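Long-range contacts in type ii site-specific deoxyribonuclease (Klebsiella pneumoniae, PDB 6EKR), which probably cleaves DNA at a specific sequence as a type II restriction endonuclease of the PD-(D/E)xK nuclease class: residues Phe61-Arg67 with Ala119-Trp125; Val69-Leu73 with Tyr265-Pro269; Ser177-Val181 with Val192-Lys196. The protein carries 2 engineered substitutions. One frame throughout, in Å; residues are numbered along the deposited sequence.

Contact 1. Residues Phe61-Arg67 with Ala119-Trp125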
ATOM      1  N   PHE A  61      26.000   8.153  14.816  1.00 52.98           N
ATOM      2  CA  PHE A  61      26.062   9.434  15.513  1.00 54.08           C
ATOM      3  C   PHE A  61      25.277   9.385  16.821  1.00 55.16           C
ATOM      4  O   PHE A  61      24.078   9.096  16.824  1.00 55.55           O
ATOM      5  CB  PHE A  61      25.528  10.559  14.630  1.00 54.00           C
ATOM      6  CG  PHE A  61      25.715  11.925  15.212  1.00 53.67           C
ATOM      7  CD1 PHE A  61      26.945  12.572  15.117  1.00 53.82           C
ATOM      8  CD2 PHE A  61      24.661  12.569  15.851  1.00 53.10           C
ATOM      9  CE1 PHE A  61      27.125  13.843  15.664  1.00 54.38           C
ATOM     10  CE2 PHE A  61      24.825  13.831  16.400  1.00 53.35           C
ATOM     11  CZ  PHE A  61      26.057  14.473  16.311  1.00 53.96           C
ATOM     12  N   ASN A  62      25.956   9.681  17.929  1.00 56.26           N
ATOM     13  CA  ASN A  62      25.335   9.669  19.257  1.00 57.42           C
ATOM     14  C   ASN A  62      24.465   8.439  19.507  1.00 58.20           C
ATOM     15  O   ASN A  62      23.334   8.553  19.983  1.00 58.54           O
ATOM     16  CB  ASN A  62      24.537  10.958  19.506  1.00 57.30           C
ATOM     17  CG  ASN A  62      25.425  12.147  19.849  1.00 58.02           C
ATOM     18  OD1 ASN A  62      26.534  11.993  20.369  1.00 59.08           O
ATOM     19  ND2 ASN A  62      24.931  13.344  19.569  1.00 58.45           N
ATOM     20  N   GLY A  63      24.994   7.265  19.181  1.00 59.10           N
ATOM     21  CA  GLY A  63      24.264   6.015  19.381  1.00 60.48           C
ATOM     22  C   GLY A  63      23.497   5.576  18.143  1.00 61.42           C
ATOM     23  O   GLY A  63      23.637   4.429  17.688  1.00 61.73           O
ATOM     24  N   GLU A  64      22.695   6.493  17.597  1.00 61.71           N
ATOM     25  CA  GLU A  64      21.872   6.232  16.423  1.00 62.23           C
ATOM     26  C   GLU A  64      22.644   5.649  15.226  1.00 61.86           C
ATOM     27  O   GLU A  64      23.837   5.924  15.051  1.00 61.96           O
ATOM     28  CB  GLU A  64      21.144   7.507  16.008  1.00 62.70           C
ATOM     29  CG  GLU A  64      19.880   7.791  16.815  1.00 65.38           C
ATOM     30  CD  GLU A  64      18.903   8.701  16.067  1.00 68.90           C
ATOM     31  OE1 GLU A  64      19.292   9.829  15.687  1.00 70.30           O
ATOM     32  OE2 GLU A  64      17.738   8.290  15.859  1.00 70.46           O
ATOM     33  N   TYR A  65      21.947   4.834  14.424  1.00 61.33           N
ATOM     34  CA  TYR A  65      22.509   4.198  13.219  1.00 60.44           C
ATOM     35  C   TYR A  65      21.752   4.642  11.974  1.00 59.29           C
ATOM     36  O   TYR A  65      20.545   4.863  12.019  1.00 59.11           O
ATOM     37  CB  TYR A  65      22.409   2.669  13.306  1.00 61.07           C
ATOM     38  CG  TYR A  65      23.462   1.974  14.148  1.00 61.85           C
ATOM     39  CD1 TYR A  65      24.495   1.251  13.547  1.00 61.94           C
ATOM     40  CD2 TYR A  65      23.405   2.011  15.547  1.00 62.60           C
ATOM     41  CE1 TYR A  65      25.457   0.603  14.315  1.00 62.28           C
ATOM     42  CE2 TYR A  65      24.365   1.369  16.326  1.00 62.24           C
ATOM     43  CZ  TYR A  65      25.384   0.667  15.704  1.00 62.40           C
ATOM     44  OH  TYR A  65      26.329   0.022  16.471  1.00 63.08           O
ATOM     45  N   SER A  66      22.463   4.758  10.859  1.00 57.84           N
ATOM     46  CA  SER A  66      21.824   4.993   9.581  1.00 56.44           C
ATOM     47  C   SER A  66      21.376   3.648   9.033  1.00 55.72           C
ATOM     48  O   SER A  66      21.821   2.611   9.514  1.00 55.68           O
ATOM     49  CB  SER A  66      22.806   5.640   8.614  1.00 56.26           C
ATOM     50  OG  SER A  66      23.793   4.711   8.239  1.00 55.37           O
ATOM     51  N   ARG A  67      20.493   3.667   8.037  1.00 54.70           N
ATOM     52  CA  ARG A  67      20.166   2.469   7.262  1.00 53.57           C
ATOM     53  C   ARG A  67      21.456   1.857   6.702  1.00 52.95           C
ATOM     54  O   ARG A  67      22.456   2.563   6.548  1.00 52.64           O
ATOM     55  CB  ARG A  67      19.202   2.812   6.122  1.00 53.34           C
ATOM     56  CG  ARG A  67      19.803   3.683   5.043  1.00 52.59           C
ATOM     57  CD  ARG A  67      18.740   4.209   4.123  1.00 52.93           C
ATOM     58  NE  ARG A  67      17.882   5.181   4.795  1.00 52.92           N
ATOM     59  CZ  ARG A  67      16.730   5.632   4.313  1.00 52.61           C
ATOM     60  NH1 ARG A  67      16.269   5.206   3.144  1.00 52.61           N
ATOM     61  NH2 ARG A  67      16.034   6.510   5.012  1.00 52.94           N
ATOM     62  N   ALA A 119      19.897  10.358   2.401  1.00 44.97           N
ATOM     63  CA  ALA A 119      19.069   9.457   3.192  1.00 45.47           C
ATOM     64  C   ALA A 119      19.645   9.197   4.587  1.00 45.93           C
ATOM     65  O   ALA A 119      18.937   9.347   5.583  1.00 46.05           O
ATOM     66  CB  ALA A 119      18.828   8.135   2.433  1.00 45.29           C
ATOM     67  N   CYS A 120      20.922   8.825   4.656  1.00 46.48           N
ATOM     68  CA  CYS A 120      21.587   8.543   5.929  1.00 47.41           C
ATOM     69  C   CYS A 120      21.656   9.744   6.866  1.00 48.09           C
ATOM     70  O   CYS A 120      21.609   9.586   8.085  1.00 47.81           O
ATOM     71  CB  CYS A 120      23.002   8.019   5.695  1.00 47.60           C
ATOM     72  SG  CYS A 120      23.046   6.420   4.943  1.00 46.73           S
ATOM     73  N   CYS A 121      21.794  10.937   6.292  1.00 49.21           N
ATOM     74  CA  CYS A 121      21.729  12.182   7.058  1.00 50.43           C
ATOM     75  C   CYS A 121      20.422  12.317   7.839  1.00 51.13           C
ATOM     76  O   CYS A 121      20.432  12.701   9.014  1.00 51.14           O
ATOM     77  CB  CYS A 121      21.928  13.373   6.140  1.00 50.19           C
ATOM     78  SG  CYS A 121      23.655  13.671   5.738  1.00 52.09           S
ATOM     79  N   PHE A 122      19.310  11.980   7.183  1.00 52.11           N
ATOM     80  CA  PHE A 122      17.988  11.955   7.816  1.00 53.24           C
ATOM     81  C   PHE A 122      17.817  10.878   8.876  1.00 53.42           C
ATOM     82  O   PHE A 122      17.072  11.066   9.829  1.00 53.42           O
ATOM     83  CB  PHE A 122      16.889  11.781   6.770  1.00 53.80           C
ATOM     84  CG  PHE A 122      16.519  13.047   6.060  1.00 55.27           C
ATOM     85  CD1 PHE A 122      15.222  13.530   6.123  1.00 56.47           C
ATOM     86  CD2 PHE A 122      17.470  13.761   5.322  1.00 56.65           C
ATOM     87  CE1 PHE A 122      14.876  14.706   5.455  1.00 57.13           C
ATOM     88  CE2 PHE A 122      17.130  14.936   4.653  1.00 56.26           C
ATOM     89  CZ  PHE A 122      15.838  15.407   4.720  1.00 56.03           C
ATOM     90  N   ASP A 123      18.471   9.735   8.701  1.00 53.96           N
ATOM     91  CA  ASP A 123      18.380   8.675   9.695  1.00 54.54           C
ATOM     92  C   ASP A 123      19.093   9.078  10.981  1.00 55.20           C
ATOM     93  O   ASP A 123      18.685   8.671  12.068  1.00 55.31           O
ATOM     94  CB  ASP A 123      18.967   7.374   9.162  1.00 54.42           C
ATOM     95  CG  ASP A 123      18.352   6.946   7.847  1.00 54.66           C
ATOM     96  OD1 ASP A 123      17.116   7.011   7.681  1.00 53.41           O
ATOM     97  OD2 ASP A 123      19.123   6.520   6.968  1.00 56.98           O
ATOM     98  N   LEU A 124      20.149   9.882  10.853  1.00 56.07           N
ATOM     99  CA  LEU A 124      20.937  10.289  12.006  1.00 57.17           C
ATOM    100  C   LEU A 124      20.423  11.567  12.647  1.00 58.38           C
ATOM    101  O   LEU A 124      20.415  11.680  13.865  1.00 58.58           O
ATOM    102  CB  LEU A 124      22.421  10.445  11.650  1.00 56.90           C
ATOM    103  CG  LEU A 124      23.243   9.252  11.147  1.00 56.39           C
ATOM    104  CD1 LEU A 124      24.618   9.725  10.725  1.00 55.95           C
ATOM    105  CD2 LEU A 124      23.362   8.127  12.168  1.00 55.66           C
ATOM    106  N   TRP A 125      20.000  12.532  11.837  1.00 60.01           N
ATOM    107  CA  TRP A 125      19.599  13.831  12.375  1.00 61.69           C
ATOM    108  C   TRP A 125      18.101  14.101  12.265  1.00 63.29           C
ATOM    109  O   TRP A 125      17.627  15.195  12.577  1.00 63.67           O
ATOM    110  CB  TRP A 125      20.460  14.950  11.787  1.00 61.22           C
ATOM    111  CG  TRP A 125      21.880  14.823  12.257  1.00 61.19           C
ATOM    112  CD1 TRP A 125      22.343  15.056  13.520  1.00 61.20           C
ATOM    113  CD2 TRP A 125      23.015  14.395  11.487  1.00 60.59           C
ATOM    114  NE1 TRP A 125      23.696  14.816  13.579  1.00 61.41           N
ATOM    115  CE2 TRP A 125      24.131  14.406  12.346  1.00 60.82           C
ATOM    116  CE3 TRP A 125      23.195  14.007  10.157  1.00 60.50           C
ATOM    117  CZ2 TRP A 125      25.410  14.047  11.919  1.00 60.82           C
ATOM    118  CZ3 TRP A 125      24.470  13.654   9.731  1.00 60.82           C
ATOM    119  CH2 TRP A 125      25.558  13.678  10.609  1.00 60.70           C
TER

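Contact 2. Residues Val69-Leu73 with Tyr265-Pro269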
ATOM      1  N   VAL A  69      24.438   0.449   4.419  1.00 50.88           N
ATOM      2  CA  VAL A  69      25.072   1.030   3.241  1.00 50.54           C
ATOM      3  C   VAL A  69      26.106   0.064   2.666  1.00 50.50           C
ATOM      4  O   VAL A  69      27.025  -0.368   3.364  1.00 50.26           O
ATOM      5  CB  VAL A  69      25.735   2.397   3.591  1.00 50.42           C
ATOM      6  CG1 VAL A  69      26.909   2.711   2.681  1.00 50.38           C
ATOM      7  CG2 VAL A  69      24.720   3.514   3.524  1.00 50.49           C
ATOM      8  N   ARG A  70      25.941  -0.279   1.393  1.00 50.51           N
ATOM      9  CA  ARG A  70      26.944  -1.065   0.695  1.00 50.75           C
ATOM     10  C   ARG A  70      28.211  -0.243   0.522  1.00 50.93           C
ATOM     11  O   ARG A  70      28.284   0.629  -0.344  1.00 50.70           O
ATOM     12  CB  ARG A  70      26.430  -1.576  -0.655  1.00 50.69           C
ATOM     13  CG  ARG A  70      25.769  -2.935  -0.573  1.00 50.34           C
ATOM     14  CD  ARG A  70      25.384  -3.451  -1.936  1.00 49.50           C
ATOM     15  NE  ARG A  70      26.553  -3.834  -2.719  1.00 49.59           N
ATOM     16  CZ  ARG A  70      26.519  -4.219  -3.990  1.00 49.21           C
ATOM     17  NH1 ARG A  70      25.369  -4.273  -4.658  1.00 48.37           N
ATOM     18  NH2 ARG A  70      27.647  -4.545  -4.598  1.00 48.82           N
ATOM     19  N   ASP A  71      29.193  -0.535   1.372  1.00 51.58           N
ATOM     20  CA  ASP A  71      30.485   0.149   1.393  1.00 52.33           C
ATOM     21  C   ASP A  71      31.215   0.063   0.063  1.00 52.42           C
ATOM     22  O   ASP A  71      31.915   0.995  -0.345  1.00 52.37           O
ATOM     23  CB  ASP A  71      31.367  -0.462   2.466  1.00 52.63           C
ATOM     24  CG  ASP A  71      32.697   0.233   2.575  1.00 54.13           C
ATOM     25  OD1 ASP A  71      32.862   1.006   3.536  1.00 56.82           O
ATOM     26  OD2 ASP A  71      33.571   0.028   1.697  1.00 55.06           O
ATOM     27  N   ASP A  72      31.050  -1.074  -0.602  1.00 52.54           N
ATOM     28  CA  ASP A  72      31.627  -1.287  -1.909  1.00 52.82           C
ATOM     29  C   ASP A  72      30.973  -0.411  -2.979  1.00 52.76           C
ATOM     30  O   ASP A  72      31.411  -0.410  -4.124  1.00 52.97           O
ATOM     31  CB  ASP A  72      31.483  -2.757  -2.284  1.00 53.05           C
ATOM     32  CG  ASP A  72      30.107  -3.087  -2.803  1.00 53.94           C
ATOM     33  OD1 ASP A  72      29.187  -3.350  -1.996  1.00 55.19           O
ATOM     34  OD2 ASP A  72      29.953  -3.083  -4.036  1.00 55.13           O
ATOM     35  N   LEU A  73      29.926   0.324  -2.600  1.00 52.67           N
ATOM     36  CA  LEU A  73      29.117   1.104  -3.542  1.00 52.26           C
ATOM     37  C   LEU A  73      29.135   2.606  -3.204  1.00 52.15           C
ATOM     38  O   LEU A  73      29.197   3.459  -4.094  1.00 51.93           O
ATOM     39  CB  LEU A  73      27.684   0.559  -3.543  1.00 52.22           C
ATOM     40  CG  LEU A  73      26.943   0.322  -4.867  1.00 52.52           C
ATOM     41  CD1 LEU A  73      27.736  -0.551  -5.847  1.00 51.14           C
ATOM     42  CD2 LEU A  73      25.561  -0.284  -4.606  1.00 51.93           C
ATOM     43  N   TYR A 265      17.995  -1.290  -9.796  1.00 49.70           N
ATOM     44  CA  TYR A 265      18.480  -1.104  -8.440  1.00 48.51           C
ATOM     45  C   TYR A 265      19.942  -0.718  -8.437  1.00 47.81           C
ATOM     46  O   TYR A 265      20.707  -1.151  -9.284  1.00 48.04           O
ATOM     47  CB  TYR A 265      18.345  -2.389  -7.630  1.00 48.42           C
ATOM     48  CG  TYR A 265      16.937  -2.815  -7.295  1.00 48.21           C
ATOM     49  CD1 TYR A 265      16.319  -2.394  -6.116  1.00 47.88           C
ATOM     50  CD2 TYR A 265      16.234  -3.669  -8.142  1.00 48.12           C
ATOM     51  CE1 TYR A 265      15.023  -2.798  -5.805  1.00 48.36           C
ATOM     52  CE2 TYR A 265      14.944  -4.083  -7.842  1.00 48.14           C
ATOM     53  CZ  TYR A 265      14.342  -3.650  -6.678  1.00 48.22           C
ATOM     54  OH  TYR A 265      13.067  -4.072  -6.399  1.00 47.63           O
ATOM     55  N   CYS A 266      20.326   0.099  -7.470  1.00 46.98           N
ATOM     56  CA  CYS A 266      21.721   0.329  -7.192  1.00 46.31           C
ATOM     57  C   CYS A 266      22.254  -0.930  -6.558  1.00 45.74           C
ATOM     58  O   CYS A 266      23.328  -1.416  -6.907  1.00 45.84           O
ATOM     59  CB  CYS A 266      21.875   1.481  -6.212  1.00 46.34           C
ATOM     60  SG  CYS A 266      21.866   3.064  -6.985  1.00 47.16           S
ATOM     61  N   ASP A 267      21.470  -1.449  -5.622  1.00 44.98           N
ATOM     62  CA  ASP A 267      21.818  -2.617  -4.856  1.00 44.41           C
ATOM     63  C   ASP A 267      20.741  -3.644  -5.149  1.00 44.06           C
ATOM     64  O   ASP A 267      19.740  -3.718  -4.450  1.00 43.91           O
ATOM     65  CB  ASP A 267      21.870  -2.233  -3.375  1.00 44.41           C
ATOM     66  CG  ASP A 267      22.156  -3.406  -2.455  1.00 44.58           C
ATOM     67  OD1 ASP A 267      22.404  -4.539  -2.926  1.00 45.10           O
ATOM     68  OD2 ASP A 267      22.135  -3.176  -1.230  1.00 44.97           O
ATOM     69  N   ILE A 268      20.948  -4.418  -6.211  1.00 44.15           N
ATOM     70  CA  ILE A 268      19.988  -5.431  -6.634  1.00 44.17           C
ATOM     71  C   ILE A 268      19.959  -6.559  -5.617  1.00 44.81           C
ATOM     72  O   ILE A 268      21.010  -7.141  -5.317  1.00 45.11           O
ATOM     73  CB  ILE A 268      20.316  -6.020  -8.010  1.00 43.69           C
ATOM     74  CG1 ILE A 268      20.319  -4.931  -9.080  1.00 43.48           C
ATOM     75  CG2 ILE A 268      19.283  -7.059  -8.376  1.00 43.32           C
ATOM     76  CD1 ILE A 268      21.165  -5.253 -10.298  1.00 43.13           C
ATOM     77  N   PRO A 269      18.761  -6.867  -5.072  1.00 45.15           N
ATOM     78  CA  PRO A 269      18.697  -8.011  -4.168  1.00 45.24           C
ATOM     79  C   PRO A 269      19.020  -9.277  -4.933  1.00 45.69           C
ATOM     80  O   PRO A 269      18.542  -9.476  -6.055  1.00 45.53           O
ATOM     81  CB  PRO A 269      17.244  -8.023  -3.683  1.00 45.16           C
ATOM     82  CG  PRO A 269      16.490  -7.188  -4.648  1.00 45.08           C
ATOM     83  CD  PRO A 269      17.447  -6.214  -5.257  1.00 44.94           C
TER
HETATM   84  O   HOH W   1      24.334  -4.402  -7.221  1.00 32.59           O

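Contact 3. Residues Ser177-Val181 with Val192-Lys196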
ATOM      1  N   SER A 177       3.703   9.902  -3.757  1.00 71.60           N
ATOM      2  CA  SER A 177       4.110   9.339  -5.033  1.00 70.33           C
ATOM      3  C   SER A 177       5.021  10.269  -5.852  1.00 69.30           C
ATOM      4  O   SER A 177       4.669  11.419  -6.161  1.00 69.41           O
ATOM      5  CB  SER A 177       2.884   8.904  -5.824  1.00 70.23           C
ATOM      6  OG  SER A 177       3.278   8.139  -6.944  1.00 70.94           O
ATOM      7  N   THR A 178       6.199   9.753  -6.189  1.00 67.75           N
ATOM      8  CA  THR A 178       7.176  10.469  -7.007  1.00 66.23           C
ATOM      9  C   THR A 178       7.395   9.691  -8.302  1.00 64.90           C
ATOM     10  O   THR A 178       8.105   8.681  -8.311  1.00 64.94           O
ATOM     11  CB  THR A 178       8.541  10.652  -6.267  1.00 66.47           C
ATOM     12  OG1 THR A 178       9.109   9.368  -5.963  1.00 66.41           O
ATOM     13  CG2 THR A 178       8.370  11.450  -4.968  1.00 66.39           C
ATOM     14  N   ASP A 179       6.754  10.149  -9.378  1.00 62.91           N
ATOM     15  CA  ASP A 179       6.878   9.536 -10.697  1.00 61.05           C
ATOM     16  C   ASP A 179       7.357  10.585 -11.668  1.00 59.42           C
ATOM     17  O   ASP A 179       6.887  11.708 -11.604  1.00 59.58           O
ATOM     18  CB  ASP A 179       5.523   9.021 -11.180  1.00 61.39           C
ATOM     19  CG  ASP A 179       5.048   7.786 -10.429  1.00 62.25           C
ATOM     20  OD1 ASP A 179       5.802   7.235  -9.595  1.00 62.72           O
ATOM     21  OD2 ASP A 179       3.902   7.358 -10.690  1.00 63.54           O
ATOM     22  N   ILE A 180       8.282  10.232 -12.562  1.00 57.57           N
ATOM     23  CA  ILE A 180       8.764  11.164 -13.597  1.00 55.62           C
ATOM     24  C   ILE A 180       8.228  10.772 -14.962  1.00 54.99           C
ATOM     25  O   ILE A 180       8.330   9.626 -15.366  1.00 54.89           O
ATOM     26  CB  ILE A 180      10.314  11.269 -13.656  1.00 55.40           C
ATOM     27  CG1 ILE A 180      10.846  12.044 -12.448  1.00 55.10           C
ATOM     28  CG2 ILE A 180      10.763  11.962 -14.940  1.00 54.61           C
ATOM     29  CD1 ILE A 180      12.347  11.981 -12.249  1.00 54.94           C
ATOM     30  N   VAL A 181       7.646  11.731 -15.664  1.00 54.30           N
ATOM     31  CA  VAL A 181       7.173  11.509 -17.019  1.00 53.74           C
ATOM     32  C   VAL A 181       8.077  12.254 -17.993  1.00 53.64           C
ATOM     33  O   VAL A 181       8.252  13.468 -17.891  1.00 53.28           O
ATOM     34  CB  VAL A 181       5.690  11.954 -17.200  1.00 53.69           C
ATOM     35  CG1 VAL A 181       5.172  11.589 -18.582  1.00 52.76           C
ATOM     36  CG2 VAL A 181       4.809  11.336 -16.131  1.00 53.64           C
ATOM     37  N   VAL A 192       7.490   6.531 -17.934  1.00 49.08           N
ATOM     38  CA  VAL A 192       7.009   6.886 -16.618  1.00 48.38           C
ATOM     39  C   VAL A 192       7.940   6.218 -15.628  1.00 47.87           C
ATOM     40  O   VAL A 192       8.021   4.989 -15.574  1.00 47.75           O
ATOM     41  CB  VAL A 192       5.583   6.388 -16.391  1.00 48.43           C
ATOM     42  CG1 VAL A 192       5.133   6.713 -14.986  1.00 48.77           C
ATOM     43  CG2 VAL A 192       4.634   7.010 -17.398  1.00 49.02           C
ATOM     44  N   ILE A 193       8.654   7.028 -14.854  1.00 47.23           N
ATOM     45  CA  ILE A 193       9.653   6.509 -13.927  1.00 46.68           C
ATOM     46  C   ILE A 193       9.216   6.630 -12.457  1.00 46.79           C
ATOM     47  O   ILE A 193       9.392   7.674 -11.832  1.00 46.61           O
ATOM     48  CB  ILE A 193      11.032   7.141 -14.171  1.00 46.35           C
ATOM     49  CG1 ILE A 193      11.418   6.963 -15.647  1.00 46.01           C
ATOM     50  CG2 ILE A 193      12.066   6.527 -13.231  1.00 45.49           C
ATOM     51  CD1 ILE A 193      12.344   8.029 -16.195  1.00 44.49           C
ATOM     52  N   PRO A 194       8.618   5.552 -11.910  1.00 46.93           N
ATOM     53  CA  PRO A 194       8.295   5.542 -10.498  1.00 46.90           C
ATOM     54  C   PRO A 194       9.562   5.381  -9.676  1.00 47.07           C
ATOM     55  O   PRO A 194      10.308   4.419  -9.862  1.00 47.40           O
ATOM     56  CB  PRO A 194       7.400   4.305 -10.349  1.00 46.91           C
ATOM     57  CG  PRO A 194       7.066   3.866 -11.733  1.00 46.73           C
ATOM     58  CD  PRO A 194       8.197   4.300 -12.566  1.00 46.76           C
ATOM     59  N   LEU A 195       9.803   6.322  -8.775  1.00 47.10           N
ATOM     60  CA  LEU A 195      10.992   6.287  -7.949  1.00 47.16           C
ATOM     61  C   LEU A 195      10.610   5.931  -6.533  1.00 47.67           C
ATOM     62  O   LEU A 195       9.626   6.459  -6.017  1.00 48.12           O
ATOM     63  CB  LEU A 195      11.697   7.635  -7.997  1.00 46.88           C
ATOM     64  CG  LEU A 195      12.125   7.957  -9.427  1.00 45.90           C
ATOM     65  CD1 LEU A 195      11.463   9.224  -9.936  1.00 44.87           C
ATOM     66  CD2 LEU A 195      13.624   8.019  -9.536  1.00 45.25           C
ATOM     67  N   LYS A 196      11.371   5.007  -5.943  1.00 48.00           N
ATOM     68  CA  LYS A 196      11.230   4.576  -4.559  1.00 48.47           C
ATOM     69  C   LYS A 196      12.583   4.072  -4.086  1.00 48.79           C
ATOM     70  O   LYS A 196      13.244   3.333  -4.805  1.00 48.44           O
ATOM     71  CB  LYS A 196      10.239   3.421  -4.443  1.00 48.55           C
ATOM     72  CG  LYS A 196       8.816   3.734  -4.837  1.00 49.92           C
ATOM     73  CD  LYS A 196       7.976   2.461  -4.900  1.00 52.63           C
ATOM     74  CE  LYS A 196       6.852   2.625  -5.901  1.00 53.77           C
ATOM     75  NZ  LYS A 196       6.317   4.019  -5.821  1.00 55.63           N
TER

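Contact 1. Residues Phe61-Arg67 with Ala119-Trp125
Asp123 OD2 accepts from two donors of a single residue, Arg67: a bond of 2.8 Å from the side-chain NE and a weak one from the backbone N. The other carboxylate oxygen, Asp123 OD1, takes Arg67 NH2 at 2.9 Å, which completes a side-on bidentate salt bridge. The pairing illustrates how a chain leaving a small antiparallel sheet can be fastened to the last turns of a helix, here helix 101-125. Guanidinium and carboxylate lie nearly coplanar, 25° apart, and both oxygens use their syn lone pairs, so the pairing fixes the rotation of each group. The bend of the arginine chain at its third torsion turns NE and NH2 together toward the acid, while Ala119 CB sits over the centre of one guanidinium face, 3.8 Å from Arg67 CZ.

Leu124 fills the middle of the contact: its CD2 lies against the backbone at Ser66 N (3.7 Å) and against Phe61 CB. At the far end Trp125 NE1 lies over one face of the Phe61 ring, off centre toward the rim, in an oblique pairing with planes at 56°. The centroids of the Phe61 ring and the five-membered ring of Trp125 are 4.5 Å apart. Phe61 CG points away from its own backbone N (chi1 -173°), which turns the ring to the tryptophan; Asn62 CG lies against the opposite face. Asn39 of helix 22-39 touches both aromatic side chains. Ser66 is buried: its OG is hydrogen-bonded to Phe59 N and to Arg67 O, while its CB rests 3.8 Å from Cys120 SG.

Contact 2. Residues Val69-Leu73 with Tyr265-Pro269
The charged interactions centre on Arg70, which reaches Asp267 across the contact and Asp72 within its own loop. Toward Asp267 the bond is long and weak, Arg70 NH1 to Asp267 OD1 at 3.4 Å, with the two planar groups turned 70° from each other. The methylene Arg70 CD lies against the same carboxylate. Asp72 is held more squarely: Arg70 NE meets Asp72 OD1 at 2.8 Å in the guanidinium plane, and Arg70 NH2 meets Asp72 OD2 from a tilted position. The arginine chain bends at chi3 (71°), and the guanidinium turned in this way faces Asp72 with NE and NH2 and Asp267 with NH1.

Such a salt-bridge network joins two loops, one leading to helix 78-91 and the other following strand 262-265 of the central mixed sheet. Tyr56 OH extends it by hydrogen bonding to Asp267 OD2.

Water adds a second polar link, accepting from Arg70 NH1 at 2.8 Å and donating to Cys266 O at 3.2 Å. Asn108 ND2 also donates to that carbonyl.

The apolar pair is Leu73 CD2 with Cys266 CB at 4.4 Å; the same methyl lies over the rim of one guanidinium face of Arg70. Tyr112 of helix 101-125 touches the side chains of both Leu73 and Cys266.

Contact 3. Residues Ser177-Val181 with Val192-Lys196
Ile180 and Ile193 exchange two backbone hydrogen bonds, Ile193 N to Ile180 O at 2.7 Å and Ile180 N to Ile193 O at 2.9 Å, forming an antiparallel hydrogen-bonded pair. A third, nearly straight (171°), runs from Leu195 N to Thr178 O. Strands 179-183 and 190-194 make a beta hairpin at one end of the mixed sheet.

Asp179 and Pro194 form a non-hydrogen-bonded pair, where the proline's missing N-H costs this hairpin nothing. Ile193 O, already bonded by Ile180 N, also receives a CA-H...O contact from Asp179 CA at 3.3 Å. Asp179 N and Ser177 OG each make a weak hydrogen bond to Glu165 OE2. On the other edge of strand 190-194, backbone bonds link Val192 to Phe223 and Phe225.

Ile180 CD1 meets Leu195 CD1 at 3.7 Å, and helix 132-148 packs here, Ala142 on Ile180 and Met141 on Leu195. Asp179 CG stands beside its backbone N, opposite the carbonyl carbon (chi1 -72°), which brings OD1 to Pro194; Gln209 NE2 donates to Asp179 OD2. Lys196 NZ stands 5.0 Å from Asp179 OD1, too far for a bond. The placement is consistent with Asp179 and Lys196 being the aspartate and lysine of the PD-(D/E)xK motif, with proline in the second acidic position; the hairpin bonding would then help to set the spacing of the two.

How the contacts relate
Contacts 1 and 2 adjoin and alternate along the chain: residues 61-67 and 69-73 lie close in sequence, yet their partners lie on helix 101-125 and after strand 262-265. With centres 18 Å apart, they meet where Cys120 SG of contact 1 packs on Val69 CG2 of contact 2 at 3.6 Å. Contact 3, the probable site of the catalytic motif, falls in sequence between the two segments of contact 2; their nearest atoms are about 6 Å apart. Contact 2 ties a loop to the end of strand 262-265, in the same mixed sheet as contact 3. Contact 1 is more peripheral, its nearest atoms about 8 Å from contact 3, although Arg67 touches Ile197, the residue following Lys196.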